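Side-chain contacts in periplasmic oligopeptide-binding protein (Burkholderia pseudomallei, PDB 3ZS6), which probably captures oligopeptides in the periplasm and delivers them to an ABC transporter for uptake across the inner membrane: residues E14-S17 and H22-S25; T27-G32 and T149-L154; T221-Y226 and G243-Q248; I237-F242 and N358-K363. All coordinates share one frame; numbering follows the deposited sequence.

Contact 1: E14-S17 and H22-S25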
loop_
_atom_site.group_PDB
_atom_site.type_symbol
_atom_site.label_atom_id
_atom_site.label_comp_id
_atom_site.label_asym_id
_atom_site.label_seq_id
_atom_site.Cartn_x
_atom_site.Cartn_y
_atom_site.Cartn_z
ATOM N N GLU A 14 -6.892 -12.808 3.395
ATOM C CA GLU A 14 -6.782 -13.502 2.109
ATOM C C GLU A 14 -6.428 -12.497 1.020
ATOM O O GLU A 14 -7.039 -11.423 0.936
ATOM C CB GLU A 14 -8.099 -14.202 1.762
ATOM C CG GLU A 14 -8.178 -14.761 0.328
ATOM C CD GLU A 14 -7.226 -15.929 0.086
ATOM O OE1 GLU A 14 -6.652 -16.467 1.063
ATOM O OE2 GLU A 14 -7.045 -16.303 -1.090
ATOM N N VAL A 15 -5.444 -12.842 0.193
ATOM C CA VAL A 15 -4.973 -11.955 -0.877
ATOM C C VAL A 15 -6.075 -11.737 -1.913
ATOM O O VAL A 15 -6.823 -12.669 -2.222
ATOM C CB VAL A 15 -3.708 -12.538 -1.570
ATOM C CG1 VAL A 15 -4.065 -13.772 -2.434
ATOM C CG2 VAL A 15 -3.002 -11.469 -2.396
ATOM N N GLU A 16 -6.172 -10.521 -2.455
ATOM C CA GLU A 16 -7.261 -10.184 -3.374
ATOM C C GLU A 16 -7.057 -10.803 -4.761
ATOM O O GLU A 16 -8.017 -11.107 -5.463
ATOM C CB GLU A 16 -7.454 -8.660 -3.490
ATOM C CG GLU A 16 -6.287 -7.907 -4.151
ATOM C CD GLU A 16 -5.132 -7.626 -3.197
ATOM O OE1 GLU A 16 -5.195 -8.068 -2.029
ATOM O OE2 GLU A 16 -4.163 -6.947 -3.612
ATOM N N SER A 17 -5.802 -10.990 -5.148
ATOM C CA SER A 17 -5.496 -11.499 -6.477
ATOM C C SER A 17 -4.012 -11.806 -6.544
ATOM O O SER A 17 -3.236 -11.271 -5.756
ATOM C CB SER A 17 -5.863 -10.449 -7.533
ATOM O OG SER A 17 -5.479 -10.832 -8.843
ATOM N N HIS A 22 -4.255 -6.826 -10.975
ATOM C CA HIS A 22 -5.329 -6.649 -10.003
ATOM C C HIS A 22 -4.836 -6.622 -8.554
ATOM O O HIS A 22 -5.634 -6.631 -7.616
ATOM C CB HIS A 22 -6.404 -7.712 -10.222
ATOM C CG HIS A 22 -7.013 -7.655 -11.588
ATOM N ND1 HIS A 22 -7.815 -6.611 -11.997
ATOM C CD2 HIS A 22 -6.904 -8.486 -12.652
ATOM C CE1 HIS A 22 -8.194 -6.814 -13.247
ATOM N NE2 HIS A 22 -7.654 -7.943 -13.669
ATOM N N ILE A 23 -3.519 -6.581 -8.379
ATOM C CA ILE A 23 -2.927 -6.512 -7.044
ATOM C C ILE A 23 -2.995 -5.079 -6.494
ATOM O O ILE A 23 -2.558 -4.132 -7.148
ATOM C CB ILE A 23 -1.466 -7.023 -7.059
ATOM C CG1 ILE A 23 -1.458 -8.543 -7.268
ATOM C CG2 ILE A 23 -0.737 -6.626 -5.754
ATOM C CD1 ILE A 23 -0.057 -9.178 -7.376
ATOM N N GLU A 24 -3.558 -4.923 -5.302
ATOM C CA GLU A 24 -3.751 -3.598 -4.716
ATOM C C GLU A 24 -3.139 -3.453 -3.329
ATOM O O GLU A 24 -2.876 -2.334 -2.881
ATOM C CB GLU A 24 -5.245 -3.292 -4.534
ATOM C CG GLU A 24 -6.080 -3.188 -5.771
ATOM C CD GLU A 24 -7.512 -2.826 -5.422
ATOM O OE1 GLU A 24 -7.735 -1.706 -4.904
ATOM O OE2 GLU A 24 -8.404 -3.663 -5.659
ATOM N N SER A 25 -2.991 -4.567 -2.617
ATOM C CA SER A 25 -2.720 -4.505 -1.174
ATOM C C SER A 25 -1.284 -4.828 -0.785
ATOM O O SER A 25 -0.512 -5.377 -1.581
ATOM C CB SER A 25 -3.649 -5.467 -0.424
ATOM O OG SER A 25 -3.231 -6.809 -0.622
#
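Ser17 and Ile23 bring the two arms of one irregular loop to within 5.6 Å, CA to CA, between strand 6-11 and the start of helix 26-35. The main link across the loop is the carboxylate of Glu16. Its CG sits between the backbone N and the carbonyl carbon (chi1 66°), and a second bend at chi2 drops the carboxylate onto the opposite arm. OE2 accepts two backbone amides. Glu24 N, 2.7 Å from Glu16 OE2, arrives on the anti side, slightly out of the carboxylate plane, with a nearly straight N-H...O angle (166°); Ser25 N, 2.8 Å from the same OE2, comes from above that plane. OE1 uses its syn lone pair for the hydroxyl of Ser25, with 2.7 Å between Glu16 OE1 and Ser25 OG. Beyond this grip, Ser17 OG lies against His22 CB at 3.5 Å, although its polar partner is Asp19 N. Ile23 CG1 packs on Ser17 O. Ser25 is the N-cap of the helix, and its OG also meets Gly28 N, while the backbone of Glu24 hydrogen-bonds to the bound peptide. The geometry is consistent with Glu16 positioning, from the second shell, the backbone that meets the peptide. Three donors just ahead of a helix start would be expected to favour its ionised form, despite the Glu24 carboxylate nearby, and together they fix how the carboxylate is turned.

Contact 2: T27-G32 and T149-L154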
loop_
_atom_site.group_PDB
_atom_site.type_symbol
_atom_site.label_atom_id
_atom_site.label_comp_id
_atom_site.label_asym_id
_atom_site.label_seq_id
_atom_site.Cartn_x
_atom_site.Cartn_y
_atom_site.Cartn_z
ATOM N N THR A 27 -0.584 -7.187 1.173
ATOM C CA THR A 27 -0.511 -8.638 1.076
ATOM C C THR A 27 -0.279 -9.085 -0.373
ATOM O O THR A 27 0.551 -9.950 -0.629
ATOM C CB THR A 27 -1.783 -9.324 1.630
ATOM O OG1 THR A 27 -1.875 -9.109 3.050
ATOM C CG2 THR A 27 -1.734 -10.833 1.341
ATOM N N GLY A 28 -1.008 -8.486 -1.313
ATOM C CA GLY A 28 -0.857 -8.825 -2.719
ATOM C C GLY A 28 0.544 -8.552 -3.247
ATOM O O GLY A 28 1.103 -9.342 -4.011
ATOM N N ASN A 29 1.119 -7.425 -2.845
ATOM C CA ASN A 29 2.483 -7.096 -3.258
ATOM C C ASN A 29 3.538 -8.010 -2.631
ATOM O O ASN A 29 4.463 -8.434 -3.309
ATOM C CB ASN A 29 2.811 -5.630 -2.963
ATOM C CG ASN A 29 2.249 -4.697 -4.007
ATOM O OD1 ASN A 29 2.934 -4.338 -4.975
ATOM N ND2 ASN A 29 0.998 -4.280 -3.815
ATOM N N THR A 30 3.395 -8.308 -1.340
ATOM C CA THR A 30 4.364 -9.175 -0.656
ATOM C C THR A 30 4.371 -10.575 -1.268
ATOM O O THR A 30 5.425 -11.100 -1.638
ATOM C CB THR A 30 4.075 -9.294 0.849
ATOM O OG1 THR A 30 4.106 -7.992 1.456
ATOM C CG2 THR A 30 5.115 -10.192 1.512
ATOM N N ILE A 31 3.194 -11.182 -1.378
ATOM C CA ILE A 31 3.081 -12.481 -2.043
ATOM C C ILE A 31 3.473 -12.427 -3.532
ATOM O O ILE A 31 4.272 -13.233 -3.990
ATOM C CB ILE A 31 1.677 -13.070 -1.888
ATOM C CG1 ILE A 31 1.396 -13.348 -0.410
ATOM C CG2 ILE A 31 1.540 -14.367 -2.697
ATOM C CD1 ILE A 31 -0.019 -13.831 -0.128
ATOM N N GLY A 32 2.922 -11.471 -4.276
ATOM C CA GLY A 32 3.175 -11.379 -5.707
ATOM C C GLY A 32 4.630 -11.152 -6.099
ATOM O O GLY A 32 5.079 -11.598 -7.172
ATOM N N THR A 149 8.971 0.633 -10.612
ATOM C CA THR A 149 9.033 -0.609 -11.378
ATOM C C THR A 149 9.304 -1.820 -10.483
ATOM O O THR A 149 9.237 -2.959 -10.941
ATOM C CB THR A 149 10.135 -0.545 -12.476
ATOM O OG1 THR A 149 11.429 -0.663 -11.867
ATOM C CG2 THR A 149 10.060 0.768 -13.242
ATOM N N ALA A 150 9.614 -1.581 -9.211
ATOM C CA ALA A 150 9.828 -2.679 -8.269
ATOM C C ALA A 150 8.527 -3.195 -7.631
ATOM O O ALA A 150 8.539 -4.191 -6.909
ATOM C CB ALA A 150 10.839 -2.276 -7.183
ATOM N N MET A 151 7.402 -2.535 -7.894
ATOM C CA MET A 151 6.112 -2.926 -7.318
ATOM C C MET A 151 5.387 -3.977 -8.166
ATOM O O MET A 151 5.611 -4.072 -9.371
ATOM C CB MET A 151 5.219 -1.691 -7.138
ATOM C CG MET A 151 5.654 -0.751 -6.005
ATOM S SD MET A 151 5.708 -1.559 -4.375
ATOM C CE MET A 151 7.429 -2.006 -4.253
ATOM N N ALA A 152 4.480 -4.721 -7.542
ATOM C CA ALA A 152 3.830 -5.846 -8.214
ATOM C C ALA A 152 3.069 -5.517 -9.499
ATOM O O ALA A 152 3.143 -6.272 -10.467
ATOM C CB ALA A 152 2.952 -6.628 -7.234
ATOM N N PRO A 153 2.338 -4.392 -9.527
ATOM C CA PRO A 153 1.546 -4.190 -10.743
ATOM C C PRO A 153 2.397 -3.885 -11.982
ATOM O O PRO A 153 1.860 -3.958 -13.086
ATOM C CB PRO A 153 0.644 -2.999 -10.390
ATOM C CG PRO A 153 0.611 -2.982 -8.868
ATOM C CD PRO A 153 2.014 -3.402 -8.485
ATOM N N LEU A 154 3.678 -3.557 -11.821
ATOM C CA LEU A 154 4.529 -3.334 -12.998
ATOM C C LEU A 154 5.399 -4.544 -13.369
ATOM O O LEU A 154 6.209 -4.470 -14.302
ATOM C CB LEU A 154 5.365 -2.047 -12.869
ATOM C CG LEU A 154 4.532 -0.749 -12.770
ATOM C CD1 LEU A 154 5.420 0.487 -12.606
ATOM C CD2 LEU A 154 3.621 -0.577 -13.985
#
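Asn29 and Ala152 mark the closest approach of helix 26-35 to the loop that follows helix 145-148, their CA atoms 5.3 Å apart where the loop enters a short 3-10 turn at 152-154. A single asparagine carries the junction. The CB of Asn29 points at the loop, and with CG beside the backbone N (chi1 -80°) OD1 can face Ala152. OD1 accepts the backbone amide of Ala152, with 3.0 Å between Asn29 OD1 and Ala152 N and an N-H...O angle of 155°; the donor stands 22° off the carbonyl plane. Carbon atoms of the loop also pack against this oxygen. The methyl of Ala152 comes alongside, its CB 3.2 Å from Asn29 OD1, and the ring of Pro153 adds its CD at 3.7 Å from that OD1. The amide nitrogen turns back to its own helix start, where ND2 bonds to the carbonyl of Ser25, and the side chain also packs on an acidic side chain of the bound peptide. With both ends of the amide engaged, one as acceptor and one as donor, its flip is settled. A buried amide thus satisfies a loop N-H deep in the protein while lying beside the ligand.

Contact 3: T221-Y226 and G243-Q248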
loop_
_atom_site.group_PDB
_atom_site.type_symbol
_atom_site.label_atom_id
_atom_site.label_comp_id
_atom_site.label_asym_id
_atom_site.label_seq_id
_atom_site.Cartn_x
_atom_site.Cartn_y
_atom_site.Cartn_z
ATOM N N THR A 221 -4.288 -14.710 17.743
ATOM C CA THR A 221 -4.164 -16.057 17.207
ATOM C C THR A 221 -2.816 -16.211 16.500
ATOM O O THR A 221 -2.146 -17.240 16.630
ATOM C CB THR A 221 -5.296 -16.362 16.202
ATOM O OG1 THR A 221 -6.548 -16.439 16.896
ATOM C CG2 THR A 221 -5.035 -17.674 15.472
ATOM N N ALA A 222 -2.419 -15.179 15.756
ATOM C CA ALA A 222 -1.107 -15.166 15.103
ATOM C C ALA A 222 0.011 -15.313 16.131
ATOM O O ALA A 222 0.985 -16.039 15.909
ATOM C CB ALA A 222 -0.917 -13.878 14.303
ATOM N N LEU A 223 -0.142 -14.621 17.257
ATOM C CA LEU A 223 0.852 -14.657 18.333
ATOM C C LEU A 223 0.973 -16.060 18.924
ATOM O O LEU A 223 2.076 -16.557 19.152
ATOM C CB LEU A 223 0.487 -13.642 19.424
ATOM C CG LEU A 223 1.395 -13.528 20.653
ATOM C CD1 LEU A 223 2.822 -13.226 20.236
ATOM C CD2 LEU A 223 0.875 -12.455 21.610
ATOM N N ARG A 224 -0.171 -16.686 19.178
ATOM C CA ARG A 224 -0.212 -18.049 19.684
ATOM C C ARG A 224 0.532 -18.996 18.753
ATOM O O ARG A 224 1.308 -19.839 19.198
ATOM C CB ARG A 224 -1.659 -18.522 19.818
ATOM C CG ARG A 224 -2.465 -17.846 20.908
ATOM C CD ARG A 224 -3.829 -18.528 21.040
ATOM N NE ARG A 224 -4.670 -17.933 22.074
ATOM C CZ ARG A 224 -5.818 -18.461 22.493
ATOM N NH1 ARG A 224 -6.258 -19.598 21.966
ATOM N NH2 ARG A 224 -6.526 -17.858 23.440
ATOM N N MET A 225 0.285 -18.862 17.455
ATOM C CA MET A 225 0.940 -19.727 16.485
ATOM C C MET A 225 2.442 -19.463 16.417
ATOM O O MET A 225 3.232 -20.379 16.205
ATOM C CB MET A 225 0.301 -19.557 15.102
ATOM C CG MET A 225 -1.064 -20.223 14.976
ATOM S SD MET A 225 -1.913 -19.814 13.433
ATOM C CE MET A 225 -2.307 -18.103 13.710
ATOM N N TYR A 226 2.834 -18.205 16.580
ATOM C CA TYR A 226 4.244 -17.860 16.559
ATOM C C TYR A 226 4.909 -18.532 17.755
ATOM O O TYR A 226 5.940 -19.198 17.619
ATOM C CB TYR A 226 4.409 -16.344 16.625
ATOM C CG TYR A 226 5.838 -15.854 16.646
ATOM C CD1 TYR A 226 6.541 -15.770 17.836
ATOM C CD2 TYR A 226 6.474 -15.447 15.474
ATOM C CE1 TYR A 226 7.857 -15.311 17.868
ATOM C CE2 TYR A 226 7.785 -14.984 15.490
ATOM C CZ TYR A 226 8.469 -14.923 16.693
ATOM O OH TYR A 226 9.756 -14.456 16.731
ATOM N N GLY A 243 4.313 -4.307 25.612
ATOM C CA GLY A 243 4.979 -4.528 26.888
ATOM C C GLY A 243 5.315 -5.976 27.213
ATOM O O GLY A 243 6.471 -6.310 27.492
ATOM N N GLN A 244 4.303 -6.838 27.187
ATOM C CA GLN A 244 4.489 -8.233 27.543
ATOM C C GLN A 244 5.267 -8.948 26.449
ATOM O O GLN A 244 6.078 -9.822 26.727
ATOM C CB GLN A 244 3.142 -8.931 27.758
ATOM C CG GLN A 244 2.374 -9.203 26.468
ATOM C CD GLN A 244 1.304 -10.277 26.627
ATOM O OE1 GLN A 244 1.085 -10.796 27.723
ATOM N NE2 GLN A 244 0.633 -10.614 25.526
ATOM N N ILE A 245 5.004 -8.577 25.201
ATOM C CA ILE A 245 5.664 -9.205 24.064
ATOM C C ILE A 245 7.161 -8.916 24.053
ATOM O O ILE A 245 7.976 -9.806 23.802
ATOM C CB ILE A 245 5.046 -8.742 22.746
ATOM C CG1 ILE A 245 3.617 -9.287 22.637
ATOM C CG2 ILE A 245 5.896 -9.201 21.576
ATOM C CD1 ILE A 245 2.872 -8.820 21.418
ATOM N N SER A 246 7.513 -7.667 24.337
ATOM C CA SER A 246 8.910 -7.260 24.383
ATOM C C SER A 246 9.671 -8.061 25.435
ATOM O O SER A 246 10.815 -8.483 25.217
ATOM C CB SER A 246 8.997 -5.763 24.689
ATOM O OG SER A 246 10.341 -5.357 24.859
ATOM N N LYS A 247 9.026 -8.278 26.575
ATOM C CA LYS A 247 9.657 -8.971 27.684
ATOM C C LYS A 247 9.873 -10.432 27.335
ATOM O O LYS A 247 10.923 -11.005 27.638
ATOM C CB LYS A 247 8.787 -8.861 28.939
ATOM C CG LYS A 247 9.340 -9.585 30.148
ATOM C CD LYS A 247 8.214 -9.969 31.099
ATOM C CE LYS A 247 7.247 -8.810 31.309
ATOM N NZ LYS A 247 5.878 -9.279 31.674
ATOM N N GLN A 248 8.876 -11.029 26.691
ATOM C CA GLN A 248 8.925 -12.449 26.355
ATOM C C GLN A 248 9.794 -12.774 25.139
ATOM O O GLN A 248 10.472 -13.797 25.120
ATOM C CB GLN A 248 7.517 -13.008 26.125
ATOM C CG GLN A 248 7.509 -14.513 25.801
ATOM C CD GLN A 248 6.104 -15.104 25.742
ATOM O OE1 GLN A 248 5.114 -14.395 25.916
ATOM N NE2 GLN A 248 6.015 -16.410 25.498
#
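A pair of helices, 219-227 and 242-249, joined by a 14-residue connection, meets here through Leu223 and Ile245 in an apolar cluster that also takes in Leu480 of strand 470-480. The backbones stay well apart: the CA atoms of Leu223 and Ile245, the closest across the two segments, are 9.3 Å from each other, and long side chains bridge the distance. Leu223 swings its CG to the far side from the backbone N (chi1 179°), which brings CD2 to Ile245. Ile245 answers with an extended CG1-CD1 arm, and the two reach toward each other tip to tip. No hydrogen bond crosses the interface, which buries a modest 87 Å² in all. Leu480 touches both of these side chains, so each helix is anchored on the sheet as well as on its partner; Ile245 also packs on Leu253. It is a compact example of two helices meeting through a shared apolar patch rather than through close backbones. At the exposed rim, Gln244 lays its amide beside the leucine, with NE2 4.3 Å from Leu223 CD2. The contact proper is methyl to methyl: Leu223 CD2 stands 4.2 Å from Ile245 CD1.

Contact 4: I237-F242 and N358-K363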
loop_
_atom_site.group_PDB
_atom_site.type_symbol
_atom_site.label_atom_id
_atom_site.label_comp_id
_atom_site.label_asym_id
_atom_site.label_seq_id
_atom_site.Cartn_x
_atom_site.Cartn_y
_atom_site.Cartn_z
ATOM N N ILE A 237 1.946 -7.033 15.701
ATOM C CA ILE A 237 1.719 -7.558 17.049
ATOM C C ILE A 237 0.351 -7.075 17.542
ATOM O O ILE A 237 -0.154 -6.070 17.053
ATOM C CB ILE A 237 2.799 -7.089 18.040
ATOM C CG1 ILE A 237 3.021 -5.580 17.921
ATOM C CG2 ILE A 237 4.115 -7.839 17.805
ATOM C CD1 ILE A 237 3.775 -4.996 19.095
ATOM N N PRO A 238 -0.249 -7.782 18.512
ATOM C CA PRO A 238 -1.559 -7.346 19.022
ATOM C C PRO A 238 -1.501 -5.959 19.650
ATOM O O PRO A 238 -0.522 -5.617 20.309
ATOM C CB PRO A 238 -1.890 -8.383 20.105
ATOM C CG PRO A 238 -1.009 -9.566 19.808
ATOM C CD PRO A 238 0.237 -9.001 19.182
ATOM N N ALA A 239 -2.552 -5.174 19.458
ATOM C CA ALA A 239 -2.665 -3.876 20.115
ATOM C C ALA A 239 -2.569 -4.033 21.629
ATOM O O ALA A 239 -3.106 -4.987 22.193
ATOM C CB ALA A 239 -3.978 -3.201 19.734
ATOM N N GLY A 240 -1.885 -3.091 22.276
ATOM C CA GLY A 240 -1.714 -3.096 23.720
ATOM C C GLY A 240 -0.757 -4.147 24.255
ATOM O O GLY A 240 -0.578 -4.270 25.467
ATOM N N GLY A 241 -0.135 -4.908 23.356
ATOM C CA GLY A 241 0.696 -6.028 23.763
ATOM C C GLY A 241 2.195 -5.776 23.803
ATOM O O GLY A 241 2.940 -6.612 24.305
ATOM N N PHE A 242 2.639 -4.638 23.279
ATOM C CA PHE A 242 4.068 -4.347 23.189
ATOM C C PHE A 242 4.845 -4.703 24.458
ATOM O O PHE A 242 5.901 -5.331 24.387
ATOM C CB PHE A 242 4.322 -2.880 22.828
ATOM C CG PHE A 242 5.776 -2.564 22.604
ATOM C CD1 PHE A 242 6.614 -2.291 23.674
ATOM C CD2 PHE A 242 6.310 -2.564 21.325
ATOM C CE1 PHE A 242 7.952 -2.006 23.471
ATOM C CE2 PHE A 242 7.652 -2.282 21.113
ATOM C CZ PHE A 242 8.472 -2.001 22.186
ATOM N N ASN A 358 -10.585 -7.761 12.673
ATOM C CA ASN A 358 -9.268 -7.730 13.311
ATOM C C ASN A 358 -9.361 -7.051 14.681
ATOM O O ASN A 358 -10.145 -6.124 14.857
ATOM C CB ASN A 358 -8.258 -6.987 12.440
ATOM C CG ASN A 358 -6.917 -6.812 13.128
ATOM O OD1 ASN A 358 -6.095 -7.721 13.141
ATOM N ND2 ASN A 358 -6.698 -5.644 13.708
ATOM N N ASP A 359 -8.568 -7.505 15.649
ATOM C CA ASP A 359 -8.698 -6.980 17.010
ATOM C C ASP A 359 -8.236 -5.527 17.156
ATOM O O ASP A 359 -8.887 -4.742 17.838
ATOM C CB ASP A 359 -8.019 -7.885 18.062
ATOM C CG ASP A 359 -6.890 -8.734 17.479
ATOM O OD1 ASP A 359 -6.244 -8.303 16.497
ATOM O OD2 ASP A 359 -6.654 -9.841 18.009
ATOM N N LEU A 360 -7.133 -5.152 16.515
ATOM C CA LEU A 360 -6.736 -3.740 16.556
ATOM C C LEU A 360 -7.805 -2.831 15.934
ATOM O O LEU A 360 -8.196 -1.817 16.522
ATOM C CB LEU A 360 -5.402 -3.504 15.854
ATOM C CG LEU A 360 -5.193 -1.999 15.613
ATOM C CD1 LEU A 360 -4.874 -1.296 16.926
ATOM C CD2 LEU A 360 -4.120 -1.724 14.570
ATOM N N HIS A 361 -8.280 -3.191 14.747
ATOM C CA HIS A 361 -9.246 -2.339 14.046
ATOM C C HIS A 361 -10.527 -2.190 14.844
ATOM O O HIS A 361 -11.123 -1.116 14.879
ATOM C CB HIS A 361 -9.549 -2.878 12.650
ATOM C CG HIS A 361 -8.366 -2.871 11.735
ATOM N ND1 HIS A 361 -7.426 -1.862 11.749
ATOM C CD2 HIS A 361 -7.962 -3.748 10.784
ATOM C CE1 HIS A 361 -6.491 -2.119 10.848
ATOM N NE2 HIS A 361 -6.793 -3.257 10.248
ATOM N N LYS A 362 -10.947 -3.271 15.490
ATOM C CA LYS A 362 -12.139 -3.219 16.319
ATOM C C LYS A 362 -11.947 -2.261 17.490
ATOM O O LYS A 362 -12.837 -1.458 17.792
ATOM C CB LYS A 362 -12.522 -4.610 16.833
ATOM C CG LYS A 362 -13.737 -4.579 17.764
ATOM C CD LYS A 362 -14.216 -5.977 18.155
ATOM C CE LYS A 362 -15.555 -5.900 18.881
ATOM N NZ LYS A 362 -16.045 -7.231 19.347
ATOM N N LYS A 363 -10.792 -2.349 18.146
ATOM C CA LYS A 363 -10.479 -1.470 19.276
ATOM C C LYS A 363 -10.464 -0.005 18.856
ATOM O O LYS A 363 -11.020 0.855 19.539
ATOM C CB LYS A 363 -9.127 -1.834 19.897
ATOM C CG LYS A 363 -9.150 -3.049 20.829
ATOM C CD LYS A 363 -7.749 -3.357 21.383
ATOM C CE LYS A 363 -7.770 -4.541 22.354
ATOM N NZ LYS A 363 -6.440 -4.776 22.996
#
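Ala239 comes up against the first turn of helix 359-376, where its CA lies 5.4 Å from the CA of Leu360. That helix starts after Asn358, its N-cap, whose carbonyl receives Lys362 N in the first full helical bond. Asp359 follows and turns its carboxylate back on the helix start. OD1 makes a weak hydrogen bond with Leu360 N, 3.3 Å from Asp359 OD1, and also accepts Asp219 N, which links this helix to the beginning of helix 219-227. Leu360 supplies the apolar half of the contact. With CG opposite its backbone N (chi1 166°), it lays one methyl against the small side chain of the loop, Leu360 CD1 being 3.5 Å from Ala239 CB, and its CB stays within 4.1 Å of the same Ala239 CB. The partner is a type II beta turn, Pro238 to Gly241, closed by Gly241 N on Pro238 O at 3.2 Å. Ala239 occupies the second place of the turn and Gly240, with a positive phi of 73°, the third. The flipped central peptide of such a turn puts the Ala239 carbonyl where Lys363 meets it, while the Ala239 CB points at the helix. His361 comes next, its ND1 hydrogen-bonded to the hydroxyl of Tyr262. One turn on from Leu360, Lys363, extended beyond CG, spans the gap from the helix to the turn. Its CD passes 4.1 Å from Ala239 CB, and the ammonium ends beside the turn, making a weak hydrogen bond, with Lys363 NZ 3.4 Å from Ala239 O.

From the N terminus, contact 1 closes first, folding back the loop after strand 6-11 over only four intervening residues. Contact 2 opens just beyond it, on helix 26-35, and closes a much longer loop of 116 residues; the two are in series yet adjoin, with Ile23 packing on Gly28 and Asn29 beside the peptide site. Contacts 3 and 4 lie far off, their centres 23 to 28 Å from those of contacts 1 and 2. These later two cross: in sequence, 237-242 lies between segments 221-226 and 243-248, and contact 4 closes at 358-363, over 115 intervening residues. Pro238 touches Leu223 and Ile245, while the next residue, Ala239, meets helix 359-376, and the turn thereby links both contacts.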